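PDB 3OIS: cysteine protease from Xylella fastidiosa, which probably hydrolyses peptide bonds as a papain-family (C1) cysteine peptidase and also binds the nucleotide uridine diphosphate. Local coordinates for residues 213-217 and 218-222. Sequence-based numbering, arbitrary orientation.
Sequences SWVGN and NSLPV
Asn218 begins the return of the chain along the C-terminal end of helix 212-215, its backbone N giving a weak hydrogen bond to Val215 O (3.0 Å). A water links the same carbonyl to the side chain, donating to Val215 O and, at longer range, to Asn218 OD1. Asn217 and Asn218 both take positive phi, in the left-handed helical region, and make 216-219 a beta turn close to type III', directly after Gly216 has left helical geometry. Ser219 then grips Gly216 O twice: its N closes the turn, reaching that oxygen from above the carbonyl plane at 3.0 Å, while its OG donates to Gly216 O at 2.7 Å within the plane. Ser219 OG, placed between the backbone N and the carbonyl carbon (chi1 45°), can thus bond the same oxygen as Ser219 N. A second water donates to both Ser219 OG and Ser213 O, tying the turn to the preceding helical turn; the hydroxyl of Ser213 itself bonds Asp231. In the papain-type fold of this protein, the turn lies at the surface, away from the nucleotide site, where helix 212-215 follows strand 204-211 and the chain enters the loop leading to strand 233-245. Leu220 N lies almost on the line of the Trp214 C=O, 2.9 Å from Trp214 O, but its N-H is bent away from that line (131°). The leucine methyl CD2 lies over the five-membered ring of Trp214 in a CH-pi contact, 4.0 Å from the centroid, and also touches Val215 CG1. Trp214 chi1 of -178° swings CG opposite the backbone N and brings the indole edge alongside Pro221, whose CD packs 3.8 Å from Trp214 CD1. Pro221 O takes a weak hydrogen bond from Trp214 NE1 near the ring plane (3.1 Å). Trp257 and the edge-to-face Phe267 also meet this buried indole.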
# COMPACT_ATOMS: atom_id res chain seq x y z
N SER A 213 18.37 4.56 7.34
CA SER A 213 18.38 5.97 7.84
C SER A 213 16.98 6.40 8.36
O SER A 213 16.82 7.41 9.11
CB SER A 213 18.85 6.90 6.77
OG SER A 213 18.28 6.68 5.50
N TRP A 214 15.94 5.69 7.91
CA TRP A 214 14.58 5.91 8.48
C TRP A 214 14.25 4.86 9.58
O TRP A 214 13.82 5.22 10.69
CB TRP A 214 13.54 5.85 7.31
CG TRP A 214 12.12 6.11 7.75
CD1 TRP A 214 11.70 6.98 8.76
CD2 TRP A 214 10.97 5.47 7.24
NE1 TRP A 214 10.31 6.93 8.85
CE2 TRP A 214 9.83 6.03 7.90
CE3 TRP A 214 10.74 4.53 6.21
CZ2 TRP A 214 8.52 5.61 7.61
CZ3 TRP A 214 9.50 4.17 5.89
CH2 TRP A 214 8.36 4.66 6.59
N VAL A 215 14.48 3.55 9.31
CA VAL A 215 13.96 2.51 10.17
C VAL A 215 14.96 1.96 11.14
O VAL A 215 14.60 1.13 11.95
CB VAL A 215 13.37 1.28 9.36
CG1 VAL A 215 12.21 1.74 8.50
CG2 VAL A 215 14.42 0.62 8.47
N GLY A 216 16.20 2.39 11.03
CA GLY A 216 17.28 1.78 11.86
C GLY A 216 17.06 2.10 13.35
O GLY A 216 16.69 3.25 13.73
N ASN A 217 17.23 1.06 14.17
CA ASN A 217 16.93 1.07 15.61
C ASN A 217 15.47 1.44 15.94
O ASN A 217 15.20 1.87 17.04
CB ASN A 217 17.91 1.97 16.38
CG ASN A 217 19.34 1.61 16.10
OD1 ASN A 217 19.63 0.42 16.03
ND2 ASN A 217 20.21 2.62 15.88
N ASN A 218 14.54 1.26 14.97
CA ASN A 218 13.21 1.75 15.02
C ASN A 218 13.10 3.24 15.41
O ASN A 218 12.12 3.66 16.08
CB ASN A 218 12.33 0.94 15.94
CG ASN A 218 11.78 -0.30 15.27
OD1 ASN A 218 11.53 -0.29 14.06
ND2 ASN A 218 11.74 -1.39 16.00
N SER A 219 14.09 4.01 14.98
CA SER A 219 14.13 5.47 15.26
C SER A 219 12.92 6.12 14.60
O SER A 219 12.20 6.88 15.24
CB SER A 219 15.36 6.15 14.72
OG SER A 219 15.68 5.75 13.35
N LEU A 220 12.69 5.79 13.34
CA LEU A 220 11.39 6.19 12.68
C LEU A 220 11.02 7.71 12.82
O LEU A 220 9.88 8.05 13.19
CB LEU A 220 10.24 5.27 13.12
CG LEU A 220 10.49 3.84 12.64
CD1 LEU A 220 9.48 2.96 13.31
CD2 LEU A 220 10.38 3.83 11.14
N PRO A 221 11.91 8.60 12.39
CA PRO A 221 11.44 10.01 12.39
C PRO A 221 10.23 10.24 11.53
O PRO A 221 9.98 9.53 10.53
CB PRO A 221 12.67 10.79 11.87
CG PRO A 221 13.42 9.70 10.94
CD PRO A 221 13.28 8.48 11.83
N VAL A 222 9.44 11.26 11.90
CA VAL A 222 8.21 11.55 11.14
C VAL A 222 8.58 11.93 9.70
O VAL A 222 7.90 11.46 8.73
CB VAL A 222 7.36 12.69 11.79
CG1 VAL A 222 6.18 12.97 10.91
CG2 VAL A 222 6.93 12.26 13.15
O HOH W 1 16.46 7.84 11.84
O HOH W 2 13.60 -1.61 12.04